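Local coordinates for cytoplasmic Protein STM1381 (Salmonella enterica subsp. enterica serovar Typhimurium, PDB 3SOZ), which is of unknown function but belongs to a putative glutamine amidotransferase family, which suggests a fold related to class I glutaminase domains without establishing such an activity, at residues Y107-G112 and G206-G211; E139-D144 and V213-S218; D72-S77 and Q102-Y107. One frame throughout, in Å; residues are numbered along the deposited sequence.

Contact 1: Y107-G112 and G206-G211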
loop_
_atom_site.group_PDB
_atom_site.type_symbol
_atom_site.label_atom_id
_atom_site.label_comp_id
_atom_site.label_asym_id
_atom_site.label_seq_id
_atom_site.Cartn_x
_atom_site.Cartn_y
_atom_site.Cartn_z
ATOM N N TYR A 107 -27.192 6.943 -10.757
ATOM C CA TYR A 107 -27.313 8.139 -11.588
ATOM C C TYR A 107 -26.877 7.919 -13.031
ATOM O O TYR A 107 -27.587 8.285 -13.964
ATOM C CB TYR A 107 -26.500 9.267 -10.980
ATOM C CG TYR A 107 -26.206 10.419 -11.914
ATOM C CD1 TYR A 107 -25.083 10.402 -12.720
ATOM C CD2 TYR A 107 -27.031 11.537 -11.962
ATOM C CE1 TYR A 107 -24.791 11.441 -13.586
ATOM C CE2 TYR A 107 -26.755 12.600 -12.826
ATOM C CZ TYR A 107 -25.619 12.540 -13.640
ATOM O OH TYR A 107 -25.288 13.569 -14.498
ATOM N N VAL A 108 -25.699 7.334 -13.209
ATOM C CA VAL A 108 -25.150 7.119 -14.536
ATOM C C VAL A 108 -26.012 6.154 -15.355
ATOM O O VAL A 108 -26.377 6.471 -16.485
ATOM C CB VAL A 108 -23.669 6.641 -14.477
ATOM C CG1 VAL A 108 -23.178 6.168 -15.850
ATOM C CG2 VAL A 108 -22.797 7.735 -13.953
ATOM N N ALA A 109 -26.297 4.974 -14.799
ATOM C CA ALA A 109 -27.271 4.021 -15.370
ATOM C C ALA A 109 -28.597 4.693 -15.830
ATOM O O ALA A 109 -29.116 4.343 -16.888
ATOM C CB ALA A 109 -27.555 2.877 -14.386
ATOM N N GLU A 110 -29.119 5.651 -15.047
ATOM C CA GLU A 110 -30.315 6.418 -15.426
ATOM C C GLU A 110 -29.973 7.528 -16.436
ATOM O O GLU A 110 -30.620 8.592 -16.479
ATOM C CB GLU A 110 -31.064 6.987 -14.193
ATOM C CG GLU A 110 -32.050 5.996 -13.492
ATOM C CD GLU A 110 -31.689 5.635 -11.991
ATOM O OE1 GLU A 110 -31.738 6.535 -11.091
ATOM O OE2 GLU A 110 -31.392 4.433 -11.704
ATOM N N GLY A 111 -28.949 7.295 -17.248
ATOM C CA GLY A 111 -28.571 8.278 -18.272
ATOM C C GLY A 111 -27.648 9.439 -17.903
ATOM O O GLY A 111 -27.211 10.161 -18.793
ATOM N N GLY A 112 -27.339 9.637 -16.619
ATOM C CA GLY A 112 -26.329 10.653 -16.250
ATOM C C GLY A 112 -24.936 10.373 -16.831
ATOM O O GLY A 112 -24.534 9.225 -16.975
ATOM N N GLY A 206 -16.900 5.211 -22.997
ATOM C CA GLY A 206 -17.696 4.008 -22.748
ATOM C C GLY A 206 -19.107 4.388 -22.386
ATOM O O GLY A 206 -19.453 5.566 -22.440
ATOM N N THR A 207 -19.906 3.398 -22.005
ATOM C CA THR A 207 -21.316 3.626 -21.659
ATOM C C THR A 207 -21.662 2.727 -20.470
ATOM O O THR A 207 -21.137 1.597 -20.372
ATOM C CB THR A 207 -22.323 3.254 -22.840
ATOM O OG1 THR A 207 -22.232 1.839 -23.129
ATOM C CG2 THR A 207 -22.074 4.106 -24.105
ATOM N N TYR A 208 -22.556 3.204 -19.602
ATOM C CA TYR A 208 -23.025 2.384 -18.505
ATOM C C TYR A 208 -24.575 2.387 -18.441
ATOM O O TYR A 208 -25.214 3.348 -17.950
ATOM C CB TYR A 208 -22.327 2.777 -17.183
ATOM C CG TYR A 208 -22.719 1.920 -15.993
ATOM C CD1 TYR A 208 -22.371 0.558 -15.920
ATOM C CD2 TYR A 208 -23.421 2.478 -14.927
ATOM C CE1 TYR A 208 -22.739 -0.225 -14.808
ATOM C CE2 TYR A 208 -23.790 1.712 -13.826
ATOM C CZ TYR A 208 -23.450 0.370 -13.771
ATOM O OH TYR A 208 -23.843 -0.349 -12.646
ATOM N N HIS A 209 -25.157 1.299 -18.958
ATOM C CA HIS A 209 -26.572 1.262 -19.346
ATOM C C HIS A 209 -26.926 2.532 -20.112
ATOM O O HIS A 209 -26.360 2.765 -21.172
ATOM C CB HIS A 209 -27.480 1.012 -18.142
ATOM C CG HIS A 209 -27.128 -0.229 -17.381
ATOM N ND1 HIS A 209 -27.018 -1.466 -17.986
ATOM C CD2 HIS A 209 -26.850 -0.426 -16.069
ATOM C CE1 HIS A 209 -26.689 -2.371 -17.078
ATOM N NE2 HIS A 209 -26.585 -1.768 -15.905
ATOM N N LYS A 210 -27.804 3.372 -19.578
ATOM C CA LYS A 210 -28.268 4.551 -20.340
ATOM C C LYS A 210 -27.277 5.706 -20.355
ATOM O O LYS A 210 -27.530 6.724 -21.015
ATOM C CB LYS A 210 -29.644 5.062 -19.871
ATOM C CG LYS A 210 -30.791 4.052 -19.973
ATOM C CD LYS A 210 -32.164 4.680 -19.647
ATOM C CE LYS A 210 -33.309 3.817 -20.250
ATOM N NZ LYS A 210 -34.700 4.330 -19.998
ATOM N N GLY A 211 -26.153 5.543 -19.646
ATOM C CA GLY A 211 -25.208 6.642 -19.423
ATOM C C GLY A 211 -23.871 6.588 -20.128
ATOM O O GLY A 211 -23.358 5.503 -20.441
#

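Contact 2: E139-D144 and V213-S218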
loop_
_atom_site.group_PDB
_atom_site.type_symbol
_atom_site.label_atom_id
_atom_site.label_comp_id
_atom_site.label_asym_id
_atom_site.label_seq_id
_atom_site.Cartn_x
_atom_site.Cartn_y
_atom_site.Cartn_z
ATOM N N GLU A 139 -17.286 -1.339 -11.996
ATOM C CA GLU A 139 -18.338 -1.719 -12.939
ATOM C C GLU A 139 -18.759 -0.576 -13.896
ATOM O O GLU A 139 -18.920 -0.803 -15.066
ATOM C CB GLU A 139 -19.523 -2.164 -12.083
ATOM C CG GLU A 139 -20.293 -3.415 -12.482
ATOM C CD GLU A 139 -21.745 -3.315 -11.971
ATOM O OE1 GLU A 139 -22.477 -2.412 -12.449
ATOM O OE2 GLU A 139 -22.146 -4.105 -11.085
ATOM N N VAL A 140 -18.930 0.642 -13.393
ATOM C CA VAL A 140 -19.295 1.793 -14.215
ATOM C C VAL A 140 -18.250 2.239 -15.267
ATOM O O VAL A 140 -18.609 2.643 -16.372
ATOM C CB VAL A 140 -19.593 2.994 -13.330
ATOM C CG1 VAL A 140 -20.100 4.165 -14.136
ATOM C CG2 VAL A 140 -20.567 2.633 -12.266
ATOM N N LEU A 141 -16.959 2.179 -14.927
ATOM C CA LEU A 141 -15.885 2.746 -15.771
ATOM C C LEU A 141 -15.534 1.898 -16.987
ATOM O O LEU A 141 -15.593 0.657 -16.934
ATOM C CB LEU A 141 -14.603 3.007 -14.947
ATOM C CG LEU A 141 -14.836 3.763 -13.624
ATOM C CD1 LEU A 141 -13.540 3.849 -12.779
ATOM C CD2 LEU A 141 -15.503 5.152 -13.847
ATOM N N PRO A 142 -15.139 2.580 -18.085
ATOM C CA PRO A 142 -14.793 1.939 -19.330
ATOM C C PRO A 142 -13.379 1.370 -19.344
ATOM O O PRO A 142 -12.940 0.831 -20.377
ATOM C CB PRO A 142 -14.959 3.064 -20.343
ATOM C CG PRO A 142 -14.703 4.329 -19.558
ATOM C CD PRO A 142 -15.109 4.058 -18.182
ATOM N N VAL A 143 -12.680 1.479 -18.206
ATOM C CA VAL A 143 -11.324 0.874 -17.990
ATOM C C VAL A 143 -11.247 -0.171 -16.855
ATOM O O VAL A 143 -12.016 -0.112 -15.861
ATOM C CB VAL A 143 -10.276 1.932 -17.779
ATOM C CG1 VAL A 143 -10.044 2.699 -19.078
ATOM C CG2 VAL A 143 -10.717 2.891 -16.682
ATOM N N ASP A 144 -10.369 -1.158 -17.040
ATOM C CA ASP A 144 -9.952 -2.008 -15.933
ATOM C C ASP A 144 -8.756 -1.381 -15.245
ATOM O O ASP A 144 -7.908 -0.786 -15.902
ATOM C CB ASP A 144 -9.602 -3.435 -16.381
ATOM C CG ASP A 144 -10.846 -4.326 -16.582
ATOM O OD1 ASP A 144 -11.835 -4.226 -15.792
ATOM O OD2 ASP A 144 -10.836 -5.126 -17.553
ATOM N N VAL A 213 -19.760 7.369 -19.992
ATOM C CA VAL A 213 -18.610 7.491 -19.076
ATOM C C VAL A 213 -17.338 7.871 -19.792
ATOM O O VAL A 213 -17.059 7.400 -20.894
ATOM C CB VAL A 213 -18.261 6.170 -18.304
ATOM C CG1 VAL A 213 -17.571 6.490 -16.973
ATOM C CG2 VAL A 213 -19.470 5.353 -18.036
ATOM N N CYS A 214 -16.526 8.677 -19.126
ATOM C CA CYS A 214 -15.226 9.020 -19.665
ATOM C C CYS A 214 -14.122 9.010 -18.581
ATOM O O CYS A 214 -14.309 9.514 -17.466
ATOM C CB CYS A 214 -15.328 10.369 -20.370
ATOM S SG CYS A 214 -13.822 10.973 -21.086
ATOM N N CYS A 215 -12.996 8.398 -18.936
ATOM C CA CYS A 215 -11.791 8.371 -18.140
ATOM C C CYS A 215 -10.679 9.080 -18.866
ATOM O O CYS A 215 -10.390 8.792 -20.026
ATOM C CB CYS A 215 -11.356 6.951 -17.918
ATOM S SG CYS A 215 -12.497 6.118 -16.872
ATOM N N PHE A 216 -10.056 10.014 -18.172
ATOM C CA PHE A 216 -8.884 10.678 -18.669
ATOM C C PHE A 216 -7.751 10.287 -17.718
ATOM O O PHE A 216 -7.862 10.495 -16.507
ATOM C CB PHE A 216 -9.119 12.203 -18.724
ATOM C CG PHE A 216 -7.926 12.966 -19.173
ATOM C CD1 PHE A 216 -7.593 13.025 -20.521
ATOM C CD2 PHE A 216 -7.081 13.560 -18.245
ATOM C CE1 PHE A 216 -6.443 13.700 -20.932
ATOM C CE2 PHE A 216 -5.942 14.235 -18.653
ATOM C CZ PHE A 216 -5.623 14.303 -19.989
ATOM N N ALA A 217 -6.681 9.710 -18.259
ATOM C CA ALA A 217 -5.688 8.982 -17.441
ATOM C C ALA A 217 -4.639 9.847 -16.763
ATOM O O ALA A 217 -3.749 9.314 -16.098
ATOM C CB ALA A 217 -4.999 7.899 -18.239
ATOM N N SER A 218 -4.742 11.161 -16.927
ATOM C CA SER A 218 -3.738 12.069 -16.407
ATOM C C SER A 218 -4.467 13.100 -15.596
ATOM O O SER A 218 -5.630 12.918 -15.278
ATOM C CB SER A 218 -2.941 12.727 -17.528
ATOM O OG SER A 218 -1.797 13.401 -17.035
#

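Contact 3: D72-S77 and Q102-Y107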
loop_
_atom_site.group_PDB
_atom_site.type_symbol
_atom_site.label_atom_id
_atom_site.label_comp_id
_atom_site.label_asym_id
_atom_site.label_seq_id
_atom_site.Cartn_x
_atom_site.Cartn_y
_atom_site.Cartn_z
ATOM N N ASP A 72 -26.319 17.243 -15.485
ATOM C CA ASP A 72 -26.016 16.561 -16.747
ATOM C C ASP A 72 -24.865 15.565 -16.659
ATOM O O ASP A 72 -24.918 14.498 -17.278
ATOM C CB ASP A 72 -25.782 17.587 -17.852
ATOM C CG ASP A 72 -27.025 18.417 -18.112
ATOM O OD1 ASP A 72 -28.076 17.777 -18.408
ATOM O OD2 ASP A 72 -26.970 19.677 -17.979
ATOM N N ALA A 73 -23.838 15.931 -15.876
ATOM C CA ALA A 73 -22.681 15.075 -15.597
ATOM C C ALA A 73 -22.030 15.315 -14.240
ATOM O O ALA A 73 -22.150 16.394 -13.601
ATOM C CB ALA A 73 -21.654 15.212 -16.664
ATOM N N ILE A 74 -21.333 14.285 -13.796
ATOM C CA ILE A 74 -20.608 14.397 -12.567
ATOM C C ILE A 74 -19.138 14.278 -12.915
ATOM O O ILE A 74 -18.722 13.379 -13.686
ATOM C CB ILE A 74 -21.049 13.322 -11.520
ATOM C CG1 ILE A 74 -22.565 13.439 -11.273
ATOM C CG2 ILE A 74 -20.246 13.489 -10.226
ATOM C CD1 ILE A 74 -23.209 12.365 -10.373
ATOM N N VAL A 75 -18.361 15.206 -12.368
ATOM C CA VAL A 75 -16.890 15.131 -12.478
ATOM C C VAL A 75 -16.215 14.793 -11.151
ATOM O O VAL A 75 -16.351 15.519 -10.141
ATOM C CB VAL A 75 -16.284 16.434 -12.983
ATOM C CG1 VAL A 75 -14.866 16.180 -13.461
ATOM C CG2 VAL A 75 -17.164 17.025 -14.111
ATOM N N ILE A 76 -15.515 13.672 -11.172
ATOM C CA ILE A 76 -14.629 13.325 -10.103
ATOM C C ILE A 76 -13.191 13.558 -10.543
ATOM O O ILE A 76 -12.715 12.971 -11.509
ATOM C CB ILE A 76 -14.809 11.852 -9.699
ATOM C CG1 ILE A 76 -16.295 11.559 -9.508
ATOM C CG2 ILE A 76 -13.992 11.548 -8.399
ATOM C CD1 ILE A 76 -16.595 10.122 -9.214
ATOM N N SER A 77 -12.473 14.382 -9.819
ATOM C CA SER A 77 -11.100 14.594 -10.193
ATOM C C SER A 77 -10.172 14.497 -9.020
ATOM O O SER A 77 -10.199 15.334 -8.111
ATOM C CB SER A 77 -10.928 15.952 -10.905
ATOM O OG SER A 77 -10.122 16.835 -10.173
ATOM N N GLN A 102 -22.790 3.991 -5.029
ATOM C CA GLN A 102 -23.989 3.389 -5.580
ATOM C C GLN A 102 -24.782 4.540 -6.156
ATOM O O GLN A 102 -25.246 4.454 -7.284
ATOM C CB GLN A 102 -24.838 2.662 -4.526
ATOM C CG GLN A 102 -24.838 1.139 -4.595
ATOM C CD GLN A 102 -24.977 0.601 -6.000
ATOM O OE1 GLN A 102 -24.600 -0.535 -6.264
ATOM N NE2 GLN A 102 -25.501 1.406 -6.906
ATOM N N LEU A 103 -24.905 5.625 -5.393
ATOM C CA LEU A 103 -25.607 6.796 -5.887
ATOM C C LEU A 103 -25.133 7.274 -7.242
ATOM O O LEU A 103 -25.957 7.569 -8.102
ATOM C CB LEU A 103 -25.580 7.954 -4.885
ATOM C CG LEU A 103 -26.729 7.871 -3.877
ATOM C CD1 LEU A 103 -26.400 8.478 -2.480
ATOM C CD2 LEU A 103 -28.009 8.465 -4.505
ATOM N N ILE A 104 -23.821 7.354 -7.439
ATOM C CA ILE A 104 -23.290 7.837 -8.710
ATOM C C ILE A 104 -23.538 6.785 -9.794
ATOM O O ILE A 104 -23.915 7.116 -10.927
ATOM C CB ILE A 104 -21.821 8.283 -8.583
ATOM C CG1 ILE A 104 -21.762 9.599 -7.798
ATOM C CG2 ILE A 104 -21.177 8.508 -9.951
ATOM C CD1 ILE A 104 -20.548 9.770 -6.952
ATOM N N ALA A 105 -23.382 5.524 -9.427
ATOM C CA ALA A 105 -23.640 4.435 -10.338
ATOM C C ALA A 105 -25.082 4.473 -10.858
ATOM O O ALA A 105 -25.317 4.440 -12.092
ATOM C CB ALA A 105 -23.363 3.096 -9.655
ATOM N N ASP A 106 -26.031 4.508 -9.911
ATOM C CA ASP A 106 -27.445 4.600 -10.197
ATOM C C ASP A 106 -27.646 5.748 -11.146
ATOM O O ASP A 106 -28.158 5.535 -12.247
ATOM C CB ASP A 106 -28.267 4.773 -8.907
ATOM C CG ASP A 106 -28.446 3.442 -8.137
ATOM O OD1 ASP A 106 -27.868 2.391 -8.521
ATOM O OD2 ASP A 106 -29.177 3.443 -7.131
ATOM N N TYR A 107 -27.192 6.943 -10.757
ATOM C CA TYR A 107 -27.313 8.139 -11.588
ATOM C C TYR A 107 -26.877 7.919 -13.031
ATOM O O TYR A 107 -27.587 8.285 -13.964
ATOM C CB TYR A 107 -26.500 9.267 -10.980
ATOM C CG TYR A 107 -26.206 10.419 -11.914
ATOM C CD1 TYR A 107 -25.083 10.402 -12.720
ATOM C CD2 TYR A 107 -27.031 11.537 -11.962
ATOM C CE1 TYR A 107 -24.791 11.441 -13.586
ATOM C CE2 TYR A 107 -26.755 12.600 -12.826
ATOM C CZ TYR A 107 -25.619 12.540 -13.640
ATOM O OH TYR A 107 -25.288 13.569 -14.498
#

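Contact 1: Y107-G112 and G206-G211
The Y208 ring meets the helix end with its rim: V108 CG1 sits at the edge in the ring plane, 3.8 Å from Y208 CD2. H209 CD2, from the same segment as Y208, lies over one face of that ring near its rim. H209 in turn presents an edge to the helix, with A109 CB lying in its plane and 3.8 Å from H209 CD2. The A109 methyl thus reaches both rings, since it also lies near Y208 CE2. With CG anti to the backbone N (chi1 -177°), Y208 extends across V108 at about a right angle, and its hydroxyl is hydrogen-bonded to E139.

Alongside the rings, two chain reversals fit together. Helix 100-109 ends in a Schellman motif, with G112 N bonded to Y107 O and G111, at positive phi, as the C-prime residue. Against it, Y208 to G211 form a type II' turn joining two antiparallel strands. K210 N donates to A109 O across 3.1 Å; the bond is bent to 140° at the hydrogen, and the donor is tilted from the carbonyl plane. CA-H...O contacts flank it, A109 CA to Y208 O and G111 CA to K210 O. G211, having no side chain, also lets its CA approach V108 O.

The hairpin turn thus supplies a backbone donor to A109 O where the helix ends in its Schellman motif. K210 also lays its CB and CG against that oxygen before its charged end runs away from the helix.

Contact 2: E139-D144 and V213-S218
V213 and C215, two residues apart on one strand and facing the same way, meet V140, L141, P142 and V143 of the 139-144 segment in an apolar contact. The two methyls of V213 divide the work. Its CG1, roughly anti to the backbone N (chi1 -153°), touches both L141 CD2, at 4.0 Å, and P142 CD, at 3.7 Å. CG2 turns to the other flank and comes up to the V140 carbonyl oxygen, with V140 CG1 4.1 Å from V213 CG2. The V140 and L141 side chains each cross V213 at about a right angle, so they touch it through methyl ends rather than along their lengths.

In C215 the sulfur stands anti to the carbonyl carbon (chi1 -69°), which directs it into the bend of the opposite segment. There P142 CD lies 3.6 Å from C215 SG, with the proline CG close behind. Next to it, V143 CG2, the methyl in the crowded position between its own backbone N and carbonyl carbon, lies 3.7 Å from C215 SG. L141 CB makes a looser approach to the same sulfur.

All six touching residues are buried. Strand 211-216 runs between strands 113-117 and 200-208 of the large sheet, and the chain leaving helix 137-140 lies across one face of it. L114 packs on L141 and V213 from the first neighbour, Y208 reaches V140 from the second, and L185 of strand 175-187 touches V143.

Contact 3: D72-S77 and Q102-Y107
I74 and I104 are the nearest pair by CA atoms, 8.1 Å apart, where strand 73-77 packs against helix 102-107. The two segment axes come within 10.3 Å and make an angle of 141° between their directions, so the helix returns roughly antiparallel to the strand. That separation is filled by side chains pointing from both sides.

I74 and Y107 carry most of it. The isoleucine CG1 is anti to the carbonyl carbon (chi1 -57°) and the chain then runs out extended, placing CD1 over one face of the Y107 ring. This CH-pi contact puts I74 CD1 3.7 Å from the ring centroid and 17° off the normal. The same methyl meets I104 CG1 at 4.0 Å, so it is held between an aromatic face and an aliphatic branch one helical turn back. The I74 and Y107 side chains run alongside in opposite senses, and the phenol ends near the start of the strand. There Y107 OH lies near D72 O but is hydrogen-bonded to Y71 O.

Strand 73-77 is flanked by the parallel strands 5-10 and 113-117. Helix 100-109 leads on to 113-117, forming a beta-alpha-beta crossover, while L68 of helix 65-69 packs against L103 and Y107.

In the fold
Following the chain from the N terminus, contact 3 comes first: it closes the connection of 24 residues, partly helical, between 72-77 and 102-107, and is complete before the others open. Y107 is shared, ending contact 3 and beginning the first segment of contact 1. Contact 1 then spans to the hairpin at 206-211, but 139-144 lies within that span and finds its partner only at 213-218, so contacts 1 and 2 cross. Their later segments are neighbouring antiparallel strands, joined by a G206-V213 backbone bond. A105 touches both Y208 and V140, bringing the three contacts together and tying helices 100-109 and 137-140 to one sheet.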